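Local coordinates for fucolectin-related protein (Streptococcus pneumoniae, PDB 2WMF), which probably hydrolyses host blood-group carbohydrate antigens as the catalytic module of a family 98 glycoside hydrolase, at residues E36-L41 with R318-N323; K103-A108 with S141-V146; T195-S200 with E379-E384; F229-L234 with I373-H378; T242-W247 with A295-M300. All blocks are in the same frame, centred on the assembly; numbering follows the deposited sequence.

Contact 1 opens first, at the entry to strand 39-45, and its loop closes only at the end of helix 307-322, joining the beginning and end of the eight-stranded parallel barrel. Two shorter loops lie within that span: contact 2, which packs an outer helix on the fourth strand, and contact 5, where the segments following the last two strands meet. Contacts 3 and 4 open inside the barrel but close beyond it, at 379-384 and 373-378, so both cross contact 1; contact 4 lies within contact 3, and contact 5 within both. Contacts 3 and 4 touch each other, notably Phe197 with Leu234, and together join the barrel helices to the C-terminal region.

Contact 1. Residues E36-L41 with R318-N323; sequences ESPLLL and RHAIQN
Pro38 packs against Ala320 and Ile321 where the first strand and the last helix of a (beta/alpha)8 barrel come together, closing the circle of the fold. The apolar part is small. Pro38 CG lies 4.2 Å from Ile321 CG1 and 4.5 Å from Ala320 CB, and it also rests 4.0 Å from Ala320 O. A rigid proline suits the residue just before strand 39-45: its ring lies against the helix backbone at Ala320 O, and it brings no N-H in need of a partner. The small side chain of Ala320 probably leaves this carbonyl accessible to the ring, while Phe317 of the same helix also touches Pro38.

Polar bridging is left to a water that lies 2.6 Å from Glu36 O and 2.6 Å from Ile321 O, linking the two backbones. Within the helix end, Asn323 turns back on its own chain: ND2 bonds to His319 O at 3.1 Å, in the carbonyl plane and on a lone pair, while Asn323 N reaches that same oxygen at 2.9 Å.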
# COMPACT_ATOMS: atom_id res chain seq x y z
N GLU A 36 11.80 10.56 3.15
CA GLU A 36 11.40 11.95 3.41
C GLU A 36 10.57 12.58 2.30
O GLU A 36 10.05 13.68 2.46
CB GLU A 36 12.65 12.80 3.70
CG GLU A 36 13.39 12.23 4.92
CD GLU A 36 14.69 12.94 5.28
OE1 GLU A 36 14.86 14.08 4.84
OE2 GLU A 36 15.53 12.32 6.03
N SER A 37 10.40 11.86 1.18
CA SER A 37 9.70 12.36 0.00
C SER A 37 9.02 11.17 -0.72
O SER A 37 9.47 10.72 -1.77
CB SER A 37 10.70 13.01 -0.93
OG SER A 37 10.12 13.60 -2.06
N PRO A 38 7.96 10.62 -0.11
CA PRO A 38 7.26 9.50 -0.72
C PRO A 38 6.46 9.94 -1.94
O PRO A 38 6.36 11.14 -2.25
CB PRO A 38 6.34 9.04 0.41
CG PRO A 38 6.04 10.29 1.19
CD PRO A 38 7.36 11.04 1.16
N LEU A 39 5.93 8.95 -2.67
CA LEU A 39 5.20 9.21 -3.90
C LEU A 39 3.82 8.54 -3.90
O LEU A 39 3.67 7.35 -3.59
CB LEU A 39 6.00 8.71 -5.14
CG LEU A 39 5.32 8.91 -6.50
CD1 LEU A 39 5.21 10.43 -6.78
CD2 LEU A 39 6.08 8.22 -7.66
N LEU A 40 2.80 9.37 -4.15
CA LEU A 40 1.41 8.88 -4.30
C LEU A 40 1.03 8.94 -5.76
O LEU A 40 1.04 10.01 -6.37
CB LEU A 40 0.47 9.74 -3.45
CG LEU A 40 -1.05 9.47 -3.59
CD1 LEU A 40 -1.36 8.12 -2.92
CD2 LEU A 40 -1.94 10.58 -2.98
N LEU A 41 0.66 7.78 -6.33
CA LEU A 41 0.17 7.67 -7.67
C LEU A 41 -1.38 7.53 -7.66
O LEU A 41 -1.94 6.74 -6.91
CB LEU A 41 0.77 6.47 -8.40
CG LEU A 41 2.27 6.57 -8.72
CD1 LEU A 41 2.87 5.19 -9.08
CD2 LEU A 41 2.51 7.58 -9.84
N ARG A 318 -0.59 11.59 4.17
CA ARG A 318 -0.17 12.77 4.93
C ARG A 318 0.70 12.34 6.13
O ARG A 318 1.72 12.98 6.44
CB ARG A 318 -1.34 13.64 5.38
CG ARG A 318 -1.95 14.45 4.27
CD ARG A 318 -3.15 15.27 4.74
NE ARG A 318 -3.45 16.31 3.77
CZ ARG A 318 -4.65 16.76 3.50
NH1 ARG A 318 -5.72 16.26 4.11
NH2 ARG A 318 -4.79 17.71 2.61
N HIS A 319 0.30 11.28 6.83
CA HIS A 319 1.14 10.73 7.89
C HIS A 319 2.55 10.43 7.37
O HIS A 319 3.57 10.76 8.04
CB HIS A 319 0.54 9.47 8.54
CG HIS A 319 1.39 8.92 9.64
ND1 HIS A 319 1.43 9.47 10.90
CD2 HIS A 319 2.25 7.87 9.65
CE1 HIS A 319 2.25 8.76 11.65
NE2 HIS A 319 2.80 7.82 10.91
N ALA A 320 2.62 9.79 6.21
CA ALA A 320 3.89 9.36 5.61
C ALA A 320 4.77 10.54 5.15
O ALA A 320 6.00 10.45 5.17
CB ALA A 320 3.63 8.38 4.45
N ILE A 321 4.14 11.65 4.75
CA ILE A 321 4.87 12.89 4.42
C ILE A 321 5.44 13.52 5.69
O ILE A 321 6.59 13.95 5.73
CB ILE A 321 4.01 13.94 3.68
CG1 ILE A 321 3.50 13.39 2.34
CG2 ILE A 321 4.80 15.26 3.46
CD1 ILE A 321 2.30 14.16 1.78
N GLN A 322 4.60 13.58 6.73
CA GLN A 322 4.95 14.32 7.96
C GLN A 322 5.94 13.56 8.84
O GLN A 322 6.70 14.17 9.59
CB GLN A 322 3.68 14.69 8.71
CG GLN A 322 2.86 15.74 7.88
CD GLN A 322 1.49 16.07 8.45
OE1 GLN A 322 1.18 15.73 9.60
NE2 GLN A 322 0.63 16.72 7.63
N ASN A 323 5.91 12.24 8.73
CA ASN A 323 6.73 11.35 9.52
C ASN A 323 7.43 10.37 8.60
O ASN A 323 6.84 9.34 8.22
CB ASN A 323 5.83 10.58 10.48
CG ASN A 323 5.03 11.48 11.35
OD1 ASN A 323 5.53 11.93 12.38
ND2 ASN A 323 3.81 11.83 10.92
O HOH W 1 8.88 14.44 4.60

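Contact 2. Residues K103-A108 with S141-V146; sequences KMLEEA and SVLKGV
Val142 meets Ala108 and Leu105 in the outer layer of the (beta/alpha)8 barrel, where helix 95-111 covers the approach to the fourth strand, 143-149. From the Val142 backbone, CB points at the helix, and the side chain then divides into two methyl groups that both make contact. CG1, anti to the carbonyl carbon, lies 3.7 Å from Ala108 O. CG2 has the more hindered place between the backbone N and the carbonyl carbon; it sits 4.0 Å from Ala108 CB and 4.3 Å from Leu105 O. A branched residue thus puts both methyls on Ala108, with CG2 also reaching back to Leu105, and the single methyl of Ala108 lets the backbones come close, with the CA atoms of Ala108 and Val142 6.8 Å apart.

One turn back along the helix, Leu105 sends CD2 to 4.0 Å from Leu143 CB, and the same methyl passes near Leu143 CD1. The two leucine side chains cross obliquely, and the pair is extended by Phe137 and Gln136 of helix 130-139, which touch Leu143.

The polar groups at the edge of this patch are served by neighbours: Gln109 accepts from Val142 N through OE1 and pairs with Ser141 OG through NE2. Lys144 curls back over the turn, and its NZ reaches Val142 O at 3.2 Å from above the carbonyl plane, with a C=O...N angle of 96°.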
# COMPACT_ATOMS: atom_id res chain seq x y z
N LYS A 103 -1.33 12.55 -26.98
CA LYS A 103 -2.46 13.40 -26.56
C LYS A 103 -2.40 13.71 -25.07
O LYS A 103 -2.52 14.85 -24.66
CB LYS A 103 -3.82 12.73 -26.91
CG LYS A 103 -5.06 13.51 -26.46
CD LYS A 103 -6.29 12.61 -26.53
CE LYS A 103 -7.50 13.23 -25.86
NZ LYS A 103 -8.25 14.13 -26.78
N MET A 104 -2.23 12.68 -24.25
CA MET A 104 -2.21 12.86 -22.81
C MET A 104 -0.96 13.60 -22.32
O MET A 104 -1.03 14.42 -21.40
CB MET A 104 -2.39 11.51 -22.10
CG MET A 104 -3.74 10.88 -22.41
SD MET A 104 -5.20 11.91 -22.12
CE MET A 104 -5.02 12.50 -20.44
N LEU A 105 0.17 13.33 -22.96
CA LEU A 105 1.42 14.05 -22.67
C LEU A 105 1.30 15.54 -22.99
O LEU A 105 1.69 16.39 -22.18
CB LEU A 105 2.59 13.44 -23.43
CG LEU A 105 3.13 12.10 -22.84
CD1 LEU A 105 4.00 11.37 -23.86
CD2 LEU A 105 3.92 12.35 -21.53
N GLU A 106 0.71 15.84 -24.13
CA GLU A 106 0.48 17.24 -24.51
C GLU A 106 -0.37 17.98 -23.47
O GLU A 106 -0.05 19.10 -23.05
CB GLU A 106 -0.19 17.31 -25.89
CG GLU A 106 0.78 17.03 -27.04
CD GLU A 106 1.74 18.20 -27.30
OE1 GLU A 106 1.26 19.35 -27.36
OE2 GLU A 106 2.95 17.97 -27.43
N GLU A 107 -1.45 17.34 -23.05
CA GLU A 107 -2.35 17.94 -22.07
C GLU A 107 -1.63 18.11 -20.73
O GLU A 107 -1.71 19.17 -20.11
CB GLU A 107 -3.60 17.07 -21.98
CG GLU A 107 -4.72 17.65 -21.28
CD GLU A 107 -5.90 16.67 -21.26
OE1 GLU A 107 -5.98 15.78 -22.15
OE2 GLU A 107 -6.74 16.82 -20.36
N ALA A 108 -0.93 17.06 -20.26
CA ALA A 108 -0.19 17.15 -19.00
C ALA A 108 0.89 18.24 -19.04
O ALA A 108 1.12 18.98 -18.04
CB ALA A 108 0.44 15.79 -18.60
N SER A 141 9.03 17.36 -20.19
CA SER A 141 9.56 17.44 -18.83
C SER A 141 8.58 16.83 -17.79
O SER A 141 9.01 16.41 -16.72
CB SER A 141 9.90 18.90 -18.45
OG SER A 141 8.76 19.71 -18.40
N VAL A 142 7.29 16.83 -18.11
CA VAL A 142 6.28 16.23 -17.18
C VAL A 142 6.33 14.69 -17.16
O VAL A 142 5.74 14.09 -16.27
CB VAL A 142 4.82 16.67 -17.47
CG1 VAL A 142 4.64 18.19 -17.25
CG2 VAL A 142 4.37 16.24 -18.83
N LEU A 143 6.99 14.07 -18.12
CA LEU A 143 7.05 12.60 -18.17
C LEU A 143 8.09 12.14 -17.14
O LEU A 143 9.27 12.26 -17.36
CB LEU A 143 7.37 12.10 -19.57
CG LEU A 143 7.46 10.57 -19.71
CD1 LEU A 143 6.16 9.88 -19.17
CD2 LEU A 143 7.81 10.09 -21.15
N LYS A 144 7.61 11.55 -16.05
CA LYS A 144 8.45 11.18 -14.91
C LYS A 144 8.89 9.73 -14.92
O LYS A 144 9.81 9.36 -14.19
CB LYS A 144 7.73 11.50 -13.57
CG LYS A 144 7.28 12.95 -13.44
CD LYS A 144 8.51 13.88 -13.54
CE LYS A 144 8.18 15.27 -13.10
NZ LYS A 144 7.09 15.71 -13.85
N GLY A 145 8.32 8.91 -15.79
CA GLY A 145 8.65 7.50 -15.84
C GLY A 145 7.53 6.67 -16.42
O GLY A 145 6.56 7.18 -17.00
N VAL A 146 7.67 5.35 -16.24
CA VAL A 146 6.74 4.40 -16.83
C VAL A 146 6.47 3.25 -15.85
O VAL A 146 7.25 3.02 -14.93
CB VAL A 146 7.24 3.83 -18.17
CG1 VAL A 146 7.41 4.97 -19.17
CG2 VAL A 146 8.54 3.00 -18.03

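Contact 3. Residues T195-S200 with E379-E384; sequences TFFEAS and EKIDKE
Phe197 carries this contact, reaching from helix 194-203 on the outside of the barrel to Lys380 and Ile381 in the C-terminal region. Just ahead of it, Phe196, about a quarter-turn round the helix, turns toward the strands of the barrel wall, where its ring meets Trp179 edge to face, so the two phenylalanines serve different neighbours.

At Phe197 itself, CG stands anti to the backbone N (chi1 180°), which extends the ring away from the helix. Lys380 CB lies over one face, 3.9 Å from the ring centroid and 18° off the normal, a CH-pi contact. Ile381 CD1 comes to the ring edge, 4.3 Å from Phe197 CE1, and Lys380 O sits 3.6 Å from Phe197 CZ.

Further on, Ser200 turns back to its own helix: OG donates to Phe196 O at 2.9 Å, approaching from the opposite face of that carbonyl to Ser200 N. A small residue whose hydroxyl is satisfied this way can sit in a buried place.

Lysine suits this exposed rim because its aliphatic CB can cover the ring while the chain, bent at chi2 and chi4, leads the ammonium group away. The attraction across the segments is therefore probably mainly dispersive, with little directionality.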
# COMPACT_ATOMS: atom_id res chain seq x y z
N THR A 195 19.58 -10.54 -17.39
CA THR A 195 19.47 -9.19 -17.94
C THR A 195 18.90 -8.22 -16.91
O THR A 195 19.41 -7.12 -16.70
CB THR A 195 18.66 -9.17 -19.25
OG1 THR A 195 19.17 -10.17 -20.17
CG2 THR A 195 18.69 -7.75 -19.97
N PHE A 196 17.80 -8.61 -16.27
CA PHE A 196 17.16 -7.75 -15.28
C PHE A 196 17.99 -7.61 -14.00
O PHE A 196 18.05 -6.52 -13.42
CB PHE A 196 15.72 -8.17 -14.99
CG PHE A 196 14.96 -7.09 -14.31
CD1 PHE A 196 14.55 -5.97 -15.03
CD2 PHE A 196 14.70 -7.11 -12.94
CE1 PHE A 196 13.90 -4.92 -14.43
CE2 PHE A 196 14.07 -6.04 -12.33
CZ PHE A 196 13.64 -4.97 -13.06
N PHE A 197 18.62 -8.70 -13.56
CA PHE A 197 19.50 -8.64 -12.38
C PHE A 197 20.66 -7.65 -12.61
O PHE A 197 20.94 -6.78 -11.75
CB PHE A 197 19.97 -10.04 -11.99
CG PHE A 197 20.89 -10.07 -10.80
CD1 PHE A 197 20.46 -9.66 -9.55
CD2 PHE A 197 22.18 -10.59 -10.91
CE1 PHE A 197 21.30 -9.71 -8.46
CE2 PHE A 197 23.01 -10.66 -9.82
CZ PHE A 197 22.57 -10.23 -8.59
N GLU A 198 21.31 -7.75 -13.77
CA GLU A 198 22.36 -6.82 -14.15
C GLU A 198 21.84 -5.37 -14.21
O GLU A 198 22.49 -4.43 -13.68
CB GLU A 198 23.01 -7.22 -15.47
CG GLU A 198 23.88 -6.17 -16.09
CD GLU A 198 25.23 -6.03 -15.45
OE1 GLU A 198 25.98 -5.09 -15.87
OE2 GLU A 198 25.59 -6.84 -14.57
N ALA A 199 20.71 -5.16 -14.88
CA ALA A 199 20.12 -3.80 -14.95
C ALA A 199 19.77 -3.23 -13.58
O ALA A 199 19.90 -2.03 -13.34
CB ALA A 199 18.91 -3.77 -15.89
N SER A 200 19.28 -4.10 -12.69
CA SER A 200 18.94 -3.67 -11.32
C SER A 200 20.19 -3.20 -10.55
O SER A 200 20.18 -2.18 -9.84
CB SER A 200 18.20 -4.77 -10.56
OG SER A 200 16.95 -5.03 -11.20
N GLU A 379 18.24 -15.55 -4.11
CA GLU A 379 19.38 -16.44 -4.30
C GLU A 379 20.58 -15.84 -5.04
O GLU A 379 21.69 -16.33 -4.88
CB GLU A 379 18.92 -17.70 -5.07
CG GLU A 379 18.51 -17.46 -6.49
CD GLU A 379 17.58 -18.53 -7.02
OE1 GLU A 379 18.12 -19.45 -7.69
OE2 GLU A 379 16.36 -18.44 -6.79
N LYS A 380 20.33 -14.80 -5.84
CA LYS A 380 21.38 -14.17 -6.64
C LYS A 380 22.31 -13.27 -5.80
O LYS A 380 23.40 -12.86 -6.26
CB LYS A 380 20.77 -13.41 -7.80
CG LYS A 380 20.25 -14.30 -8.90
CD LYS A 380 21.41 -14.95 -9.72
CE LYS A 380 20.96 -15.89 -10.82
NZ LYS A 380 20.24 -17.09 -10.28
N ILE A 381 21.88 -12.96 -4.57
CA ILE A 381 22.73 -12.29 -3.57
C ILE A 381 23.57 -13.35 -2.84
O ILE A 381 23.03 -14.26 -2.21
CB ILE A 381 21.88 -11.48 -2.54
CG1 ILE A 381 20.93 -10.49 -3.25
CG2 ILE A 381 22.81 -10.75 -1.55
CD1 ILE A 381 21.61 -9.42 -4.14
N ASP A 382 24.89 -13.24 -2.90
CA ASP A 382 25.76 -14.17 -2.16
C ASP A 382 25.65 -14.06 -0.65
O ASP A 382 25.36 -13.00 -0.10
CB ASP A 382 27.24 -13.97 -2.54
CG ASP A 382 27.52 -14.20 -4.01
OD1 ASP A 382 26.64 -14.68 -4.78
OD2 ASP A 382 28.66 -13.84 -4.40
N LYS A 383 25.92 -15.16 0.04
CA LYS A 383 25.83 -15.15 1.49
C LYS A 383 26.80 -14.14 2.11
O LYS A 383 26.45 -13.47 3.07
CB LYS A 383 26.06 -16.55 2.05
CG LYS A 383 25.39 -16.76 3.44
CD LYS A 383 25.45 -18.23 3.87
CE LYS A 383 24.79 -18.49 5.24
NZ LYS A 383 24.57 -20.00 5.46
N GLU A 384 27.99 -14.01 1.52
CA GLU A 384 28.98 -13.04 1.99
C GLU A 384 28.42 -11.62 1.93
O GLU A 384 28.68 -10.80 2.83
CB GLU A 384 30.24 -13.09 1.13
CG GLU A 384 31.44 -13.70 1.80
CD GLU A 384 31.49 -15.24 1.82
OE1 GLU A 384 32.23 -15.78 2.70
OE2 GLU A 384 30.85 -15.92 0.96

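Contact 4. Residues F229-L234 with I373-H378; sequences FWLSGL and ILPVIH
Phe229 and His378 meet where helix 219-231 of the barrel ends against the short strand 376-377 of the C-terminal three-stranded sheet, joining two parts of the chain. Phe229 offers its ring edge: His378 CD2 lies near the plane of the phenylalanine ring, 3.9 Å from Phe229 CE1. The rings are oblique, with planes at 45° and centroids 6.0 Å apart. With His378 CG anti to its own backbone N (chi1 -167°), the imidazole passes alongside Phe229 CE1, and NE2 bonds to Glu188 O while ND1 accepts from Lys380 N. Histidine can thus pack against an aromatic ring and still serve two polar partners in a buried place.

Leu231, two residues on, makes the other large apolar contact. Its CD1 packs on the compact, rigid ring of Pro375, 3.6 Å from Pro375 CG.

The helix then stops in a Schellman motif. Gly233, with the positive phi that favours glycine, donates its N-H to Trp230 O, and Leu234 N reaches Phe229 O. Ser232 bonds through OG to Gly228 O and packs on Ile377 CG2. A water joins the segments, donating to Ser232 OG at 2.8 Å and accepting from His378 N at 3.0 Å.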
# COMPACT_ATOMS: atom_id res chain seq x y z
N PHE A 229 14.48 -6.98 -1.88
CA PHE A 229 15.20 -6.40 -3.06
C PHE A 229 15.76 -5.00 -2.74
O PHE A 229 16.89 -4.67 -3.09
CB PHE A 229 14.27 -6.28 -4.27
CG PHE A 229 13.84 -7.59 -4.91
CD1 PHE A 229 14.66 -8.70 -4.97
CD2 PHE A 229 12.60 -7.66 -5.52
CE1 PHE A 229 14.24 -9.84 -5.64
CE2 PHE A 229 12.18 -8.77 -6.16
CZ PHE A 229 12.97 -9.87 -6.21
N TRP A 230 14.96 -4.20 -2.06
CA TRP A 230 15.33 -2.84 -1.65
C TRP A 230 16.49 -2.95 -0.66
O TRP A 230 17.50 -2.26 -0.80
CB TRP A 230 14.11 -2.18 -1.00
CG TRP A 230 14.36 -0.87 -0.33
CD1 TRP A 230 14.84 0.29 -0.91
CD2 TRP A 230 14.15 -0.58 1.05
NE1 TRP A 230 14.95 1.28 0.06
CE2 TRP A 230 14.49 0.77 1.25
CE3 TRP A 230 13.64 -1.32 2.13
CZ2 TRP A 230 14.35 1.37 2.50
CZ3 TRP A 230 13.53 -0.71 3.37
CH2 TRP A 230 13.87 0.62 3.54
N LEU A 231 16.36 -3.82 0.35
CA LEU A 231 17.42 -3.99 1.37
C LEU A 231 18.72 -4.51 0.74
O LEU A 231 19.82 -4.27 1.27
CB LEU A 231 16.93 -4.93 2.46
CG LEU A 231 15.85 -4.35 3.37
CD1 LEU A 231 15.08 -5.37 4.27
CD2 LEU A 231 16.45 -3.21 4.23
N SER A 232 18.60 -5.25 -0.36
CA SER A 232 19.74 -5.83 -1.08
C SER A 232 20.41 -4.88 -2.08
O SER A 232 21.38 -5.27 -2.74
CB SER A 232 19.29 -7.10 -1.82
OG SER A 232 18.79 -8.12 -0.95
N GLY A 233 19.86 -3.68 -2.22
CA GLY A 233 20.41 -2.66 -3.11
C GLY A 233 20.03 -2.80 -4.56
O GLY A 233 20.65 -2.17 -5.44
N LEU A 234 19.02 -3.61 -4.87
CA LEU A 234 18.58 -3.81 -6.25
C LEU A 234 17.56 -2.78 -6.76
O LEU A 234 17.35 -2.67 -7.95
CB LEU A 234 18.03 -5.23 -6.39
CG LEU A 234 19.04 -6.36 -6.15
CD1 LEU A 234 18.38 -7.75 -6.13
CD2 LEU A 234 20.20 -6.32 -7.17
N ILE A 373 8.26 -6.96 8.97
CA ILE A 373 8.36 -7.83 7.77
C ILE A 373 9.75 -8.52 7.83
O ILE A 373 10.80 -7.84 7.89
CB ILE A 373 8.25 -7.03 6.45
CG1 ILE A 373 6.80 -6.55 6.25
CG2 ILE A 373 8.71 -7.86 5.27
CD1 ILE A 373 6.66 -5.41 5.22
N LEU A 374 9.76 -9.85 7.89
CA LEU A 374 11.03 -10.60 7.87
C LEU A 374 11.58 -10.58 6.41
O LEU A 374 10.90 -11.01 5.48
CB LEU A 374 10.79 -12.04 8.33
CG LEU A 374 10.79 -12.30 9.81
CD1 LEU A 374 10.26 -13.71 10.14
CD2 LEU A 374 12.26 -12.16 10.34
N PRO A 375 12.76 -9.98 6.18
CA PRO A 375 13.28 -9.95 4.81
C PRO A 375 13.59 -11.33 4.24
O PRO A 375 14.16 -12.21 4.95
CB PRO A 375 14.57 -9.11 4.94
CG PRO A 375 14.39 -8.32 6.21
CD PRO A 375 13.67 -9.29 7.11
N VAL A 376 13.21 -11.53 2.98
CA VAL A 376 13.66 -12.64 2.19
C VAL A 376 14.67 -12.11 1.19
O VAL A 376 14.37 -11.15 0.46
CB VAL A 376 12.50 -13.39 1.47
CG1 VAL A 376 13.06 -14.34 0.38
CG2 VAL A 376 11.70 -14.18 2.46
N ILE A 377 15.87 -12.69 1.22
CA ILE A 377 16.92 -12.28 0.31
C ILE A 377 17.01 -13.29 -0.85
O ILE A 377 17.04 -14.50 -0.66
CB ILE A 377 18.29 -12.18 1.03
CG1 ILE A 377 18.20 -11.34 2.33
CG2 ILE A 377 19.37 -11.56 0.06
CD1 ILE A 377 17.68 -9.90 2.11
N HIS A 378 17.09 -12.77 -2.07
CA HIS A 378 17.07 -13.58 -3.29
C HIS A 378 18.35 -14.41 -3.43
O HIS A 378 19.44 -14.02 -2.95
CB HIS A 378 16.90 -12.63 -4.47
CG HIS A 378 16.54 -13.31 -5.75
ND1 HIS A 378 17.50 -13.80 -6.62
CD2 HIS A 378 15.34 -13.52 -6.33
CE1 HIS A 378 16.88 -14.32 -7.68
NE2 HIS A 378 15.57 -14.14 -7.54
O HOH W 2 17.25 -9.84 -2.57

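Contact 5. Residues T242-W247 with A295-M300; sequences TDTWKW and AAYTFM
Thr244 meets Thr298 and Tyr297 through methyl and ring-edge packing. The two threonines reach toward each other tip to tip, CG2 to CG2 at 3.6 Å. Thr244 CG2 also lies in the plane of the Tyr297 ring at its edge, 3.9 Å from CD2, with the side chains crossing at about a right angle. Threonine suits this buried place because its methyl packs while OG1 stays bonded, here to Tyr267 O and Cys294 N; the Tyr297 hydroxyl goes to Glu270 O.

The two segments lie at the C-terminal ends of the seventh and eighth strands of the (beta/alpha)8 barrel, 237-243 and 289-293, the second as the short helix 295-298; glycosidases of this fold generally hold their active site at these strand ends.

Hydrogen bonds shape the first turn. Asp243 OD1 accepts from Trp245 N at 2.9 Å, a capping bond met from above the carboxylate plane. Asp243 O takes Lys246 N and, from the opposite face of its plane, Lys246 NZ at 2.9 Å. The same NZ forms a salt bridge with Glu278 OE2.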
# COMPACT_ATOMS: atom_id res chain seq x y z
N THR A 242 -2.20 -1.22 -4.00
CA THR A 242 -3.20 -1.73 -3.05
C THR A 242 -4.50 -1.87 -3.84
O THR A 242 -5.07 -0.85 -4.26
CB THR A 242 -3.40 -0.75 -1.86
OG1 THR A 242 -2.23 -0.71 -1.05
CG2 THR A 242 -4.58 -1.16 -1.00
N ASP A 243 -4.97 -3.11 -4.04
CA ASP A 243 -6.04 -3.37 -5.01
C ASP A 243 -7.31 -3.87 -4.33
O ASP A 243 -7.34 -5.00 -3.83
CB ASP A 243 -5.58 -4.34 -6.10
CG ASP A 243 -6.62 -4.54 -7.20
OD1 ASP A 243 -7.65 -3.83 -7.19
OD2 ASP A 243 -6.32 -5.38 -8.08
N THR A 244 -8.36 -3.06 -4.37
CA THR A 244 -9.64 -3.42 -3.70
C THR A 244 -10.41 -4.51 -4.50
O THR A 244 -11.38 -5.07 -3.98
CB THR A 244 -10.54 -2.22 -3.47
OG1 THR A 244 -10.89 -1.63 -4.71
CG2 THR A 244 -9.83 -1.16 -2.53
N TRP A 245 -9.95 -4.82 -5.72
CA TRP A 245 -10.44 -6.01 -6.43
C TRP A 245 -10.19 -7.29 -5.61
O TRP A 245 -10.84 -8.32 -5.84
CB TRP A 245 -9.80 -6.16 -7.82
CG TRP A 245 -10.42 -5.38 -8.94
CD1 TRP A 245 -9.96 -4.23 -9.50
CD2 TRP A 245 -11.59 -5.76 -9.69
NE1 TRP A 245 -10.78 -3.84 -10.53
CE2 TRP A 245 -11.77 -4.78 -10.70
CE3 TRP A 245 -12.48 -6.82 -9.62
CZ2 TRP A 245 -12.85 -4.81 -11.60
CZ3 TRP A 245 -13.54 -6.87 -10.54
CH2 TRP A 245 -13.71 -5.85 -11.50
N LYS A 246 -9.25 -7.25 -4.66
CA LYS A 246 -9.08 -8.43 -3.75
C LYS A 246 -10.43 -8.82 -3.11
O LYS A 246 -10.69 -10.03 -2.84
CB LYS A 246 -8.00 -8.22 -2.70
CG LYS A 246 -8.36 -7.30 -1.51
CD LYS A 246 -7.30 -7.32 -0.42
CE LYS A 246 -5.94 -6.84 -0.89
NZ LYS A 246 -5.90 -5.45 -1.41
N TRP A 247 -11.25 -7.81 -2.81
CA TRP A 247 -12.51 -8.03 -2.11
C TRP A 247 -13.43 -8.92 -3.00
O TRP A 247 -14.07 -9.88 -2.52
CB TRP A 247 -13.17 -6.69 -1.72
CG TRP A 247 -14.10 -6.75 -0.55
CD1 TRP A 247 -15.44 -6.73 -0.59
CD2 TRP A 247 -13.74 -6.78 0.84
NE1 TRP A 247 -15.99 -6.74 0.68
CE2 TRP A 247 -14.95 -6.81 1.58
CE3 TRP A 247 -12.52 -6.76 1.53
CZ2 TRP A 247 -14.96 -6.79 2.99
CZ3 TRP A 247 -12.55 -6.76 2.92
CH2 TRP A 247 -13.74 -6.80 3.63
N ALA A 295 -9.94 2.45 -9.09
CA ALA A 295 -10.01 3.92 -9.00
C ALA A 295 -11.40 4.48 -8.93
O ALA A 295 -11.60 5.57 -8.41
CB ALA A 295 -9.25 4.54 -10.20
N ALA A 296 -12.40 3.71 -9.40
CA ALA A 296 -13.78 4.14 -9.22
C ALA A 296 -14.15 4.26 -7.76
O ALA A 296 -15.03 5.09 -7.41
CB ALA A 296 -14.80 3.23 -9.97
N TYR A 297 -13.55 3.41 -6.93
CA TYR A 297 -13.68 3.48 -5.49
C TYR A 297 -12.56 4.26 -4.81
O TYR A 297 -12.81 5.07 -3.95
CB TYR A 297 -13.69 2.07 -4.92
CG TYR A 297 -13.85 1.98 -3.41
CD1 TYR A 297 -14.87 2.63 -2.75
CD2 TYR A 297 -12.97 1.19 -2.64
CE1 TYR A 297 -15.06 2.49 -1.41
CE2 TYR A 297 -13.15 1.05 -1.29
CZ TYR A 297 -14.17 1.70 -0.65
OH TYR A 297 -14.38 1.57 0.73
N THR A 298 -11.34 3.97 -5.23
CA THR A 298 -10.14 4.45 -4.51
C THR A 298 -9.69 5.87 -4.92
O THR A 298 -8.80 6.42 -4.27
CB THR A 298 -8.94 3.47 -4.65
OG1 THR A 298 -8.64 3.22 -6.03
CG2 THR A 298 -9.23 2.11 -3.99
N PHE A 299 -10.25 6.45 -5.99
CA PHE A 299 -9.81 7.77 -6.44
C PHE A 299 -10.93 8.73 -6.74
O PHE A 299 -11.19 9.63 -5.95
CB PHE A 299 -8.82 7.63 -7.63
CG PHE A 299 -8.25 8.94 -8.11
CD1 PHE A 299 -7.91 9.99 -7.21
CD2 PHE A 299 -8.01 9.12 -9.47
CE1 PHE A 299 -7.38 11.18 -7.68
CE2 PHE A 299 -7.48 10.31 -9.95
CZ PHE A 299 -7.16 11.34 -9.04
N MET A 300 -11.66 8.51 -7.84
CA MET A 300 -12.54 9.59 -8.38
C MET A 300 -13.46 8.99 -9.46
O MET A 300 -13.05 8.14 -10.23
CB MET A 300 -11.65 10.69 -8.98
CG MET A 300 -12.23 12.00 -9.22
SD MET A 300 -10.94 13.23 -9.68
CE MET A 300 -10.37 12.63 -11.25